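Local coordinates for protein ATP-dependent RNA helicase HrpB (Escherichia coli, PDB 6EUD) that hydrolyses ATP to ADP and phosphate as a DExH-box NTPase of the DEAD-box helicase family, with RNA helicase and single-stranded RNA-binding activity, at residues 294-299 against 313-318; 218-223 against 289-294; 647-652 against 746-751. All blocks are in the same frame, centred on the assembly; numbering follows the deposited sequence.

Followed from the N terminus, the chain first closes contact 2, bringing 289-294 back alongside 218-223 after a loop of 65 residues that holds both helices and strands. Contact 1 follows at once, as strand 287-302 turns back through a short hairpin, 13 residues lying between 294-299 and its partner 313-318. The two share Ala294 and build neighbouring parts of one sheet in the helicase C-terminal region. Contact 3 opens much later, its nearest atoms about 36 Å from contact 1, and closes a span of 93 residues with helices and strands, tying the loop after helix 631-646 to a turn in the C-terminal sheet. All three lie in series; none nests or crosses.

Contact 1 (294-299 against 313-318)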
ATOM      1  N   ALA A 294      -5.347  21.570  10.559  1.00 34.86           N
ATOM      2  CA  ALA A 294      -4.716  21.047   9.334  1.00 36.58           C
ATOM      3  C   ALA A 294      -4.092  19.666   9.488  1.00 40.96           C
ATOM      4  O   ALA A 294      -3.191  19.315   8.726  1.00 43.28           O
ATOM      5  CB  ALA A 294      -3.670  22.027   8.807  1.00 29.85           C
ATOM      6  N   GLN A 295      -4.583  18.879  10.445  1.00 42.90           N
ATOM      7  CA  GLN A 295      -4.070  17.528  10.678  1.00 45.59           C
ATOM      8  C   GLN A 295      -5.167  16.482  10.717  1.00 49.97           C
ATOM      9  O   GLN A 295      -6.103  16.591  11.495  1.00 54.36           O
ATOM     10  CB  GLN A 295      -3.254  17.496  11.962  1.00 45.80           C
ATOM     11  CG  GLN A 295      -1.920  18.156  11.735  1.00 56.04           C
ATOM     12  CD  GLN A 295      -1.053  18.193  12.947  1.00 61.67           C
ATOM     13  OE1 GLN A 295      -1.436  17.705  14.014  1.00 62.76           O
ATOM     14  NE2 GLN A 295       0.136  18.780  12.799  1.00 62.64           N
ATOM     15  N   GLU A 296      -5.038  15.488   9.840  1.00 49.21           N
ATOM     16  CA  GLU A 296      -5.981  14.386   9.698  1.00 46.98           C
ATOM     17  C   GLU A 296      -5.470  13.145  10.417  1.00 44.69           C
ATOM     18  O   GLU A 296      -4.262  12.979  10.626  1.00 41.37           O
ATOM     19  CB  GLU A 296      -6.191  14.041   8.218  1.00 53.69           C
ATOM     20  CG  GLU A 296      -7.488  14.525   7.589  1.00 65.62           C
ATOM     21  CD  GLU A 296      -7.478  14.381   6.071  1.00 74.45           C
ATOM     22  OE1 GLU A 296      -6.475  13.857   5.535  1.00 73.70           O
ATOM     23  OE2 GLU A 296      -8.458  14.809   5.413  1.00 83.80           O
ATOM     24  N   ARG A 297      -6.388  12.244  10.752  1.00 42.61           N
ATOM     25  CA  ARG A 297      -6.002  10.917  11.201  1.00 40.66           C
ATOM     26  C   ARG A 297      -6.450   9.871  10.174  1.00 43.92           C
ATOM     27  O   ARG A 297      -7.651   9.672   9.977  1.00 49.21           O
ATOM     28  CB  ARG A 297      -6.599  10.633  12.576  1.00 41.32           C
ATOM     29  CG  ARG A 297      -6.309   9.259  13.121  1.00 44.04           C
ATOM     30  CD  ARG A 297      -6.349   9.280  14.649  1.00 48.05           C
ATOM     31  NE  ARG A 297      -5.288  10.133  15.198  1.00 45.11           N
ATOM     32  CZ  ARG A 297      -5.475  11.043  16.150  1.00 39.38           C
ATOM     33  NH1 ARG A 297      -6.683  11.222  16.669  1.00 31.78           N
ATOM     34  NH2 ARG A 297      -4.452  11.775  16.585  1.00 40.05           N
ATOM     35  N   VAL A 298      -5.495   9.209   9.519  1.00 42.47           N
ATOM     36  CA  VAL A 298      -5.834   8.206   8.502  1.00 46.77           C
ATOM     37  C   VAL A 298      -5.224   6.826   8.757  1.00 45.75           C
ATOM     38  O   VAL A 298      -4.160   6.695   9.369  1.00 42.43           O
ATOM     39  CB  VAL A 298      -5.404   8.660   7.066  1.00 41.88           C
ATOM     40  CG1 VAL A 298      -6.247   9.828   6.600  1.00 43.46           C
ATOM     41  CG2 VAL A 298      -3.923   9.015   7.021  1.00 38.78           C
ATOM     42  N   ALA A 299      -5.926   5.806   8.265  1.00 45.11           N
ATOM     43  CA  ALA A 299      -5.467   4.418   8.278  1.00 40.15           C
ATOM     44  C   ALA A 299      -4.358   4.215   7.266  1.00 45.11           C
ATOM     45  O   ALA A 299      -4.494   4.598   6.112  1.00 52.30           O
ATOM     46  CB  ALA A 299      -6.619   3.481   7.985  1.00 36.32           C
ATOM     47  N   GLN A 313      -1.513  13.059   9.874  1.00 34.12           N
ATOM     48  CA  GLN A 313      -0.781  13.719   8.799  1.00 38.30           C
ATOM     49  C   GLN A 313      -1.420  15.044   8.386  1.00 34.02           C
ATOM     50  O   GLN A 313      -2.581  15.322   8.723  1.00 27.70           O
ATOM     51  CB  GLN A 313      -0.680  12.800   7.588  1.00 40.33           C
ATOM     52  CG  GLN A 313      -2.022  12.457   6.978  1.00 46.57           C
ATOM     53  CD  GLN A 313      -1.887  11.660   5.700  1.00 52.90           C
ATOM     54  OE1 GLN A 313      -0.842  11.063   5.433  1.00 62.37           O
ATOM     55  NE2 GLN A 313      -2.939  11.655   4.897  1.00 54.58           N
ATOM     56  N   ARG A 314      -0.651  15.846   7.654  1.00 32.06           N
ATOM     57  CA  ARG A 314      -1.130  17.119   7.121  1.00 30.91           C
ATOM     58  C   ARG A 314      -2.262  16.897   6.166  1.00 26.39           C
ATOM     59  O   ARG A 314      -2.253  15.965   5.362  1.00 28.53           O
ATOM     60  CB  ARG A 314      -0.009  17.883   6.415  1.00 35.52           C
ATOM     61  CG  ARG A 314       0.906  18.580   7.381  1.00 40.45           C
ATOM     62  CD  ARG A 314       0.189  19.681   8.148  1.00 43.79           C
ATOM     63  NE  ARG A 314       0.983  20.113   9.288  1.00 52.45           N
ATOM     64  CZ  ARG A 314       2.012  20.946   9.206  1.00 59.37           C
ATOM     65  NH1 ARG A 314       2.359  21.454   8.033  1.00 62.71           N
ATOM     66  NH2 ARG A 314       2.688  21.279  10.302  1.00 64.94           N
ATOM     67  N   VAL A 315      -3.244  17.767   6.280  1.00 28.20           N
ATOM     68  CA  VAL A 315      -4.420  17.776   5.431  1.00 27.70           C
ATOM     69  C   VAL A 315      -4.025  18.380   4.072  1.00 32.29           C
ATOM     70  O   VAL A 315      -3.087  19.173   3.990  1.00 33.79           O
ATOM     71  CB  VAL A 315      -5.541  18.564   6.160  1.00 46.11           C
ATOM     72  CG1 VAL A 315      -6.673  18.944   5.259  1.00 49.99           C
ATOM     73  CG2 VAL A 315      -6.042  17.758   7.365  1.00 43.32           C
ATOM     74  N   SER A 316      -4.692  17.979   2.998  1.00 31.13           N
ATOM     75  CA  SER A 316      -4.357  18.518   1.683  1.00 33.96           C
ATOM     76  C   SER A 316      -4.884  19.943   1.474  1.00 31.66           C
ATOM     77  O   SER A 316      -5.734  20.407   2.225  1.00 30.40           O
ATOM     78  CB  SER A 316      -4.905  17.607   0.590  1.00 36.89           C
ATOM     79  OG  SER A 316      -6.313  17.743   0.489  1.00 36.35           O
ATOM     80  N   GLN A 317      -4.376  20.618   0.446  1.00 24.44           N
ATOM     81  CA  GLN A 317      -4.874  21.932   0.093  1.00 30.91           C
ATOM     82  C   GLN A 317      -6.368  21.899  -0.231  1.00 34.08           C
ATOM     83  O   GLN A 317      -7.116  22.797   0.183  1.00 31.11           O
ATOM     84  CB  GLN A 317      -4.098  22.513  -1.090  1.00 27.59           C
ATOM     85  CG  GLN A 317      -2.599  22.630  -0.833  1.00 34.95           C
ATOM     86  CD  GLN A 317      -1.876  23.471  -1.884  1.00 42.62           C
ATOM     87  OE1 GLN A 317      -2.431  24.436  -2.394  1.00 51.93           O
ATOM     88  NE2 GLN A 317      -0.643  23.099  -2.213  1.00 39.31           N
ATOM     89  N   ALA A 318      -6.812  20.883  -0.965  1.00 34.04           N
ATOM     90  CA  ALA A 318      -8.231  20.811  -1.311  1.00 32.90           C
ATOM     91  C   ALA A 318      -9.105  20.715  -0.050  1.00 32.05           C
ATOM     92  O   ALA A 318     -10.129  21.387   0.052  1.00 33.15           O
ATOM     93  CB  ALA A 318      -8.509  19.638  -2.258  1.00 31.13           C
TER
HETATM   94  O   HOH W   1      -6.381  15.659   2.969  1.00 29.76           O
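Glu296 and Gln313 form a hydrogen-bonded antiparallel pair, Glu296 N giving to Gln313 O at 2.7 Å and Gln313 N to Glu296 O at 2.9 Å. Gln295 and Arg314 make the next, non-hydrogen-bonded pair, and just past the strand Val315 N gives to Ala294 O at 2.9 Å.

Van der Waals contacts gather on the face of Glu296 and Gln313. Val315 and Glu296 cross at about a right angle, CG2 meeting CG at 3.5 Å. Gln313 CG lies between its backbone N and carbonyl carbon (chi1 63°), and from there the extended chain carries the amide across Val298, whose CG2 is 3.5 Å from Gln313 NE2. With an alanine in place of Gln313, the amide is gone and Val298 CG2 would probably lose its cover on this side.

Among polar groups, one water gives to Glu296 OE1 and accepts from Ser316 N, the N-cap residue. The Gln295 amide lies nearly coplanar with the Arg314 guanidinium, Gln295 NE2 at its edge, 3.8 Å from Arg314 NE, a contact between two donors and not a hydrogen bond; Arg314 NH1 bonds Gln343 OE1.

The hairpin of strands 287-302 and 307-314 thus leads directly into helix 317-325, whose Met320 and Arg323 pack on Val315.

Contact 2 (218-223 against 289-294)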
ATOM      1  N   LEU A 218     -17.917  29.529  15.794  1.00 31.51           N
ATOM      2  CA  LEU A 218     -16.639  29.055  15.330  1.00 29.81           C
ATOM      3  C   LEU A 218     -16.644  27.541  15.222  1.00 33.28           C
ATOM      4  O   LEU A 218     -17.094  26.853  16.143  1.00 34.44           O
ATOM      5  CB  LEU A 218     -15.534  29.527  16.286  1.00 29.82           C
ATOM      6  CG  LEU A 218     -14.057  29.302  15.950  1.00 24.75           C
ATOM      7  CD1 LEU A 218     -13.169  30.349  16.671  1.00 28.04           C
ATOM      8  CD2 LEU A 218     -13.657  27.901  16.357  1.00 24.45           C
ATOM      9  N   LEU A 219     -16.114  27.039  14.104  1.00 31.78           N
ATOM     10  CA  LEU A 219     -15.976  25.606  13.865  1.00 30.59           C
ATOM     11  C   LEU A 219     -14.494  25.217  13.884  1.00 32.55           C
ATOM     12  O   LEU A 219     -13.681  25.713  13.091  1.00 33.04           O
ATOM     13  CB  LEU A 219     -16.610  25.200  12.524  1.00 28.46           C
ATOM     14  CG  LEU A 219     -16.490  23.726  12.090  1.00 30.76           C
ATOM     15  CD1 LEU A 219     -17.124  22.724  13.097  1.00 25.23           C
ATOM     16  CD2 LEU A 219     -17.108  23.554  10.703  1.00 29.68           C
ATOM     17  N   LEU A 220     -14.159  24.323  14.799  1.00 31.85           N
ATOM     18  CA  LEU A 220     -12.783  23.906  15.016  1.00 31.05           C
ATOM     19  C   LEU A 220     -12.585  22.462  14.557  1.00 31.03           C
ATOM     20  O   LEU A 220     -13.206  21.558  15.113  1.00 34.14           O
ATOM     21  CB  LEU A 220     -12.431  24.059  16.500  1.00 28.76           C
ATOM     22  CG  LEU A 220     -11.131  23.467  17.028  1.00 32.60           C
ATOM     23  CD1 LEU A 220      -9.915  24.003  16.268  1.00 29.26           C
ATOM     24  CD2 LEU A 220     -11.020  23.760  18.537  1.00 34.33           C
ATOM     25  N   PHE A 221     -11.736  22.253  13.551  1.00 27.28           N
ATOM     26  CA  PHE A 221     -11.447  20.905  13.056  1.00 29.90           C
ATOM     27  C   PHE A 221     -10.269  20.314  13.799  1.00 32.00           C
ATOM     28  O   PHE A 221      -9.228  20.943  13.873  1.00 31.66           O
ATOM     29  CB  PHE A 221     -11.158  20.910  11.544  1.00 29.33           C
ATOM     30  CG  PHE A 221     -12.385  21.199  10.678  1.00 30.83           C
ATOM     31  CD1 PHE A 221     -12.594  22.469  10.122  1.00 28.50           C
ATOM     32  CD2 PHE A 221     -13.325  20.201  10.419  1.00 30.95           C
ATOM     33  CE1 PHE A 221     -13.717  22.738   9.317  1.00 27.07           C
ATOM     34  CE2 PHE A 221     -14.452  20.458   9.618  1.00 27.15           C
ATOM     35  CZ  PHE A 221     -14.647  21.725   9.065  1.00 24.31           C
ATOM     36  N   LEU A 222     -10.448  19.108  14.346  1.00 32.92           N
ATOM     37  CA  LEU A 222      -9.408  18.391  15.085  1.00 29.64           C
ATOM     38  C   LEU A 222      -9.262  16.961  14.545  1.00 33.51           C
ATOM     39  O   LEU A 222     -10.149  16.477  13.835  1.00 35.07           O
ATOM     40  CB  LEU A 222      -9.755  18.394  16.576  1.00 29.51           C
ATOM     41  CG  LEU A 222      -9.661  19.815  17.123  1.00 24.80           C
ATOM     42  CD1 LEU A 222     -10.173  19.944  18.550  1.00 24.64           C
ATOM     43  CD2 LEU A 222      -8.200  20.273  17.002  1.00 24.03           C
ATOM     44  N   PRO A 223      -8.144  16.272  14.869  1.00 34.62           N
ATOM     45  CA  PRO A 223      -7.931  14.938  14.281  1.00 35.50           C
ATOM     46  C   PRO A 223      -8.869  13.840  14.813  1.00 42.11           C
ATOM     47  O   PRO A 223      -9.252  12.954  14.047  1.00 49.87           O
ATOM     48  CB  PRO A 223      -6.483  14.610  14.665  1.00 33.71           C
ATOM     49  CG  PRO A 223      -5.847  15.947  15.030  1.00 27.76           C
ATOM     50  CD  PRO A 223      -6.964  16.731  15.629  1.00 31.43           C
ATOM     51  N   LEU A 289     -16.695  31.556  11.470  1.00 29.43           N
ATOM     52  CA  LEU A 289     -15.277  31.387  11.818  1.00 27.06           C
ATOM     53  C   LEU A 289     -14.886  29.907  11.788  1.00 29.80           C
ATOM     54  O   LEU A 289     -15.570  29.070  12.372  1.00 32.15           O
ATOM     55  CB  LEU A 289     -14.983  31.951  13.208  1.00 25.22           C
ATOM     56  CG  LEU A 289     -15.446  33.392  13.468  1.00 28.92           C
ATOM     57  CD1 LEU A 289     -15.148  33.792  14.899  1.00 25.84           C
ATOM     58  CD2 LEU A 289     -14.797  34.350  12.485  1.00 25.48           C
ATOM     59  N   VAL A 290     -13.787  29.585  11.114  1.00 25.50           N
ATOM     60  CA  VAL A 290     -13.228  28.253  11.179  1.00 23.82           C
ATOM     61  C   VAL A 290     -11.789  28.284  11.749  1.00 30.58           C
ATOM     62  O   VAL A 290     -10.977  29.176  11.453  1.00 26.10           O
ATOM     63  CB  VAL A 290     -13.264  27.582   9.785  1.00 27.55           C
ATOM     64  CG1 VAL A 290     -12.283  26.422   9.683  1.00 23.32           C
ATOM     65  CG2 VAL A 290     -14.703  27.131   9.439  1.00 24.94           C
ATOM     66  N   VAL A 291     -11.487  27.314  12.601  1.00 30.06           N
ATOM     67  CA  VAL A 291     -10.114  27.084  12.988  1.00 26.72           C
ATOM     68  C   VAL A 291      -9.774  25.671  12.582  1.00 27.47           C
ATOM     69  O   VAL A 291     -10.401  24.712  13.012  1.00 30.69           O
ATOM     70  CB  VAL A 291      -9.856  27.307  14.508  1.00 27.07           C
ATOM     71  CG1 VAL A 291      -8.403  26.967  14.852  1.00 25.40           C
ATOM     72  CG2 VAL A 291     -10.187  28.757  14.906  1.00 23.08           C
ATOM     73  N   ASP A 292      -8.762  25.565  11.734  1.00 27.53           N
ATOM     74  CA  ASP A 292      -8.369  24.317  11.113  1.00 28.31           C
ATOM     75  C   ASP A 292      -6.955  23.913  11.568  1.00 31.66           C
ATOM     76  O   ASP A 292      -5.947  24.582  11.224  1.00 29.51           O
ATOM     77  CB  ASP A 292      -8.444  24.459   9.581  1.00 26.84           C
ATOM     78  CG  ASP A 292      -7.839  23.270   8.850  1.00 31.32           C
ATOM     79  OD1 ASP A 292      -7.918  22.132   9.370  1.00 35.88           O
ATOM     80  OD2 ASP A 292      -7.280  23.477   7.754  1.00 28.91           O
ATOM     81  N   CYS A 293      -6.876  22.840  12.355  1.00 28.61           N
ATOM     82  CA  CYS A 293      -5.577  22.368  12.851  1.00 35.47           C
ATOM     83  C   CYS A 293      -4.714  21.816  11.707  1.00 33.40           C
ATOM     84  O   CYS A 293      -3.522  21.604  11.880  1.00 35.18           O
ATOM     85  CB  CYS A 293      -5.755  21.291  13.943  1.00 38.39           C
ATOM     86  SG  CYS A 293      -6.243  19.650  13.370  1.00 75.45           S
ATOM     87  N   ALA A 294      -5.347  21.570  10.559  1.00 34.86           N
ATOM     88  CA  ALA A 294      -4.716  21.047   9.334  1.00 36.58           C
ATOM     89  C   ALA A 294      -4.092  19.666   9.488  1.00 40.96           C
ATOM     90  O   ALA A 294      -3.191  19.315   8.726  1.00 43.28           O
ATOM     91  CB  ALA A 294      -3.670  22.027   8.807  1.00 29.85           C
TER
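Strands 218-221 and 289-292 run parallel, their axes 4.4 Å apart and 14° from alignment, with Leu219 N to Leu289 O (2.7 Å), Val291 N to Leu219 O and Phe221 N to Val291 O as successive hydrogen bonds; a weak one from Cys293 N to Phe221 O closes the series.

On the face bearing Leu218, Leu220, Leu289 and Val291, the two branches of Val291 are shared out. Its CG2 lies against both methyls of Leu218, with CD1 at 3.8 Å, while its CG1 meets Leu220 CD1 at 3.6 Å. The Leu218 side chain also crosses Leu289 at about a right angle, CG against CB. Helix 199-213 covers this face through Leu211 and Val203.

On the other face, Val290 CG1 comes to the edge of the Phe221 ring, 4.0 Å from CE1 and in the ring plane. Val290 CG1 is anti to its backbone N (chi1 160°), which directs this methyl to the ring and leaves CG2 for Leu219 CB. Helix 317-325 packs here, Arg323 on Phe221 and Met320 on Asp292. Beyond the strands, Cys293 SG packs 3.8 Å from Pro223 CD. Asp292 OD1 accepts from Ala294 N in an Asx turn and also forms a salt bridge with Arg323, while OD2 bonds His337.

Parallel strands with largely apolar side chains, covered by helices on both faces, are characteristic of the RecA-like P-loop NTPase fold, here in the second of the two such domains of a superfamily 2 helicase.

Contact 3 (647-652 against 746-751); sequences LPEYDW and IAQGRV
Glu649 and Arg750 approach from opposite directions and meet end-on in a salt bridge, carboxylate and guanidinium nearly coplanar. Arg750 NH1 gives a nearly straight bond (173°) to the syn lone pair of Glu649 OE2 at 2.9 Å, and NH2 reaches OE1 at 2.7 Å, so both carboxylate oxygens are gripped. The Arg750 chain is extended from CG to NE, whereas Glu649 folds at chi2 (-93°) to bring its carboxylate onto the guanidinium. Arg750 NH1 also bonds the carbonyl of Trp646, which would help fix the rotation of the group.

A second pair also comes from opposite directions. Gln748 NE2 gives to Tyr650 OH at 2.9 Å, with the hydroxyl near the amide plane and the amide turned 74° from the ring; NE2 itself lies at the ring edge. Gln748 OE1 lies over one face of the Arg750 guanidinium, toward its rim, so the two pairs pack side by side.

Leu647 CD2 packs between the two loops, 3.5 Å from Arg750 NH1 and 3.9 Å from Gln748 CD. Leu647 O accepts from Tyr650 N and Trp652 NE1, which reach it from opposite faces of its plane.

Two beta turns face each other: a type I turn from Leu647 to Tyr650 after helix 631-646, and a type I' turn from Ala747 to Arg750 that joins strands 745-746 and 751-758 as a tight hairpin, with Arg750 and Val751 opposite Ile746 in a classic beta bulge.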
ATOM      1  N   LEU A 647      23.833  -2.383 -23.702  1.00 32.11           N
ATOM      2  CA  LEU A 647      23.019  -3.237 -24.565  1.00 35.33           C
ATOM      3  C   LEU A 647      21.734  -3.661 -23.844  1.00 39.09           C
ATOM      4  O   LEU A 647      21.485  -4.857 -23.662  1.00 39.38           O
ATOM      5  CB  LEU A 647      23.816  -4.468 -25.022  1.00 32.12           C
ATOM      6  CG  LEU A 647      25.137  -4.191 -25.771  1.00 33.60           C
ATOM      7  CD1 LEU A 647      25.855  -5.467 -26.189  1.00 32.77           C
ATOM      8  CD2 LEU A 647      24.904  -3.327 -26.981  1.00 29.18           C
ATOM      9  N   PRO A 648      20.908  -2.678 -23.437  1.00 34.67           N
ATOM     10  CA  PRO A 648      19.755  -2.976 -22.572  1.00 35.52           C
ATOM     11  C   PRO A 648      18.606  -3.636 -23.341  1.00 38.32           C
ATOM     12  O   PRO A 648      17.642  -4.057 -22.723  1.00 38.98           O
ATOM     13  CB  PRO A 648      19.326  -1.595 -22.085  1.00 33.60           C
ATOM     14  CG  PRO A 648      19.618  -0.703 -23.312  1.00 31.32           C
ATOM     15  CD  PRO A 648      20.922  -1.264 -23.867  1.00 31.74           C
ATOM     16  N   GLU A 649      18.684  -3.721 -24.666  1.00 36.36           N
ATOM     17  CA  GLU A 649      17.614  -4.413 -25.387  1.00 37.12           C
ATOM     18  C   GLU A 649      17.674  -5.927 -25.157  1.00 38.34           C
ATOM     19  O   GLU A 649      16.754  -6.639 -25.529  1.00 38.01           O
ATOM     20  CB  GLU A 649      17.651  -4.104 -26.890  1.00 35.03           C
ATOM     21  CG  GLU A 649      18.910  -4.527 -27.586  1.00 36.14           C
ATOM     22  CD  GLU A 649      19.945  -3.409 -27.657  1.00 39.48           C
ATOM     23  OE1 GLU A 649      20.459  -3.153 -28.768  1.00 44.49           O
ATOM     24  OE2 GLU A 649      20.257  -2.805 -26.611  1.00 37.13           O
ATOM     25  N   TYR A 650      18.742  -6.423 -24.533  1.00 38.34           N
ATOM     26  CA  TYR A 650      18.827  -7.859 -24.242  1.00 39.04           C
ATOM     27  C   TYR A 650      18.603  -8.146 -22.762  1.00 44.30           C
ATOM     28  O   TYR A 650      18.701  -7.244 -21.925  1.00 45.55           O
ATOM     29  CB  TYR A 650      20.177  -8.418 -24.678  1.00 35.04           C
ATOM     30  CG  TYR A 650      20.495  -8.089 -26.104  1.00 41.03           C
ATOM     31  CD1 TYR A 650      19.838  -8.728 -27.141  1.00 41.79           C
ATOM     32  CD2 TYR A 650      21.440  -7.121 -26.419  1.00 37.45           C
ATOM     33  CE1 TYR A 650      20.130  -8.431 -28.440  1.00 42.15           C
ATOM     34  CE2 TYR A 650      21.732  -6.821 -27.709  1.00 32.53           C
ATOM     35  CZ  TYR A 650      21.080  -7.473 -28.723  1.00 38.16           C
ATOM     36  OH  TYR A 650      21.366  -7.154 -30.036  1.00 39.97           O
ATOM     37  N   ASP A 651      18.306  -9.401 -22.442  1.00 46.39           N
ATOM     38  CA  ASP A 651      18.002  -9.760 -21.065  1.00 53.36           C
ATOM     39  C   ASP A 651      19.232 -10.236 -20.311  1.00 49.33           C
ATOM     40  O   ASP A 651      19.430 -11.431 -20.119  1.00 56.32           O
ATOM     41  CB  ASP A 651      16.911 -10.825 -21.020  1.00 63.51           C
ATOM     42  CG  ASP A 651      15.565 -10.292 -21.462  1.00 76.77           C
ATOM     43  OD1 ASP A 651      15.196  -9.179 -21.023  1.00 80.91           O
ATOM     44  OD2 ASP A 651      14.884 -10.977 -22.256  1.00 83.23           O
ATOM     45  N   TRP A 652      20.054  -9.290 -19.870  1.00 38.97           N
ATOM     46  CA  TRP A 652      21.246  -9.635 -19.115  1.00 37.09           C
ATOM     47  C   TRP A 652      20.850  -9.923 -17.670  1.00 40.98           C
ATOM     48  O   TRP A 652      19.975  -9.256 -17.120  1.00 43.25           O
ATOM     49  CB  TRP A 652      22.302  -8.512 -19.194  1.00 30.52           C
ATOM     50  CG  TRP A 652      22.579  -8.076 -20.598  1.00 32.26           C
ATOM     51  CD1 TRP A 652      22.013  -7.018 -21.248  1.00 34.23           C
ATOM     52  CD2 TRP A 652      23.448  -8.715 -21.555  1.00 29.68           C
ATOM     53  NE1 TRP A 652      22.477  -6.954 -22.537  1.00 34.40           N
ATOM     54  CE2 TRP A 652      23.358  -7.977 -22.750  1.00 30.20           C
ATOM     55  CE3 TRP A 652      24.286  -9.834 -21.510  1.00 27.65           C
ATOM     56  CZ2 TRP A 652      24.083  -8.315 -23.892  1.00 32.87           C
ATOM     57  CZ3 TRP A 652      25.000 -10.168 -22.639  1.00 29.80           C
ATOM     58  CH2 TRP A 652      24.896  -9.410 -23.819  1.00 31.49           C
ATOM     59  N   ILE A 746      33.232  -0.624 -28.753  1.00 31.64           N
ATOM     60  CA  ILE A 746      32.609  -1.906 -28.486  1.00 31.48           C
ATOM     61  C   ILE A 746      31.101  -1.699 -28.341  1.00 32.97           C
ATOM     62  O   ILE A 746      30.612  -0.600 -28.605  1.00 30.09           O
ATOM     63  CB  ILE A 746      33.182  -2.549 -27.216  1.00 31.39           C
ATOM     64  CG1 ILE A 746      32.904  -1.650 -26.008  1.00 28.21           C
ATOM     65  CG2 ILE A 746      34.662  -2.771 -27.376  1.00 28.08           C
ATOM     66  CD1 ILE A 746      33.515  -2.163 -24.736  1.00 30.90           C
ATOM     67  N   ALA A 747      30.382  -2.743 -27.913  1.00 30.23           N
ATOM     68  CA  ALA A 747      28.946  -2.659 -27.628  1.00 30.63           C
ATOM     69  C   ALA A 747      28.149  -2.175 -28.844  1.00 30.08           C
ATOM     70  O   ALA A 747      27.464  -1.163 -28.777  1.00 34.59           O
ATOM     71  CB  ALA A 747      28.698  -1.740 -26.408  1.00 30.57           C
ATOM     72  N   GLN A 748      28.254  -2.899 -29.958  1.00 30.70           N
ATOM     73  CA  GLN A 748      27.586  -2.535 -31.208  1.00 32.23           C
ATOM     74  C   GLN A 748      27.893  -1.102 -31.632  1.00 35.37           C
ATOM     75  O   GLN A 748      27.008  -0.390 -32.117  1.00 35.73           O
ATOM     76  CB  GLN A 748      26.063  -2.747 -31.080  1.00 32.63           C
ATOM     77  CG  GLN A 748      25.707  -4.205 -30.770  1.00 38.91           C
ATOM     78  CD  GLN A 748      24.218  -4.473 -30.649  1.00 43.24           C
ATOM     79  OE1 GLN A 748      23.384  -3.633 -30.994  1.00 52.35           O
ATOM     80  NE2 GLN A 748      23.875  -5.649 -30.132  1.00 42.25           N
ATOM     81  N   GLY A 749      29.141  -0.671 -31.436  1.00 36.34           N
ATOM     82  CA  GLY A 749      29.550   0.671 -31.856  1.00 33.84           C
ATOM     83  C   GLY A 749      29.108   1.824 -30.961  1.00 33.94           C
ATOM     84  O   GLY A 749      29.284   2.983 -31.291  1.00 41.43           O
ATOM     85  N   ARG A 750      28.556   1.504 -29.800  1.00 35.75           N
ATOM     86  CA  ARG A 750      27.966   2.511 -28.921  1.00 37.05           C
ATOM     87  C   ARG A 750      28.936   3.169 -27.933  1.00 35.56           C
ATOM     88  O   ARG A 750      28.675   4.265 -27.428  1.00 35.22           O
ATOM     89  CB  ARG A 750      26.813   1.880 -28.144  1.00 32.34           C
ATOM     90  CG  ARG A 750      25.613   1.519 -29.004  1.00 33.27           C
ATOM     91  CD  ARG A 750      24.575   0.699 -28.220  1.00 33.12           C
ATOM     92  NE  ARG A 750      23.502   0.263 -29.110  1.00 34.82           N
ATOM     93  CZ  ARG A 750      22.490  -0.526 -28.759  1.00 37.03           C
ATOM     94  NH1 ARG A 750      22.371  -0.974 -27.509  1.00 34.85           N
ATOM     95  NH2 ARG A 750      21.584  -0.858 -29.664  1.00 34.49           N
ATOM     96  N   VAL A 751      30.036   2.495 -27.635  1.00 31.54           N
ATOM     97  CA  VAL A 751      30.913   2.937 -26.571  1.00 31.06           C
ATOM     98  C   VAL A 751      32.363   2.960 -27.014  1.00 31.20           C
ATOM     99  O   VAL A 751      32.980   1.915 -27.203  1.00 31.46           O
ATOM    100  CB  VAL A 751      30.785   2.024 -25.328  1.00 35.04           C
ATOM    101  CG1 VAL A 751      31.749   2.482 -24.220  1.00 29.35           C
ATOM    102  CG2 VAL A 751      29.341   2.000 -24.826  1.00 31.22           C
TER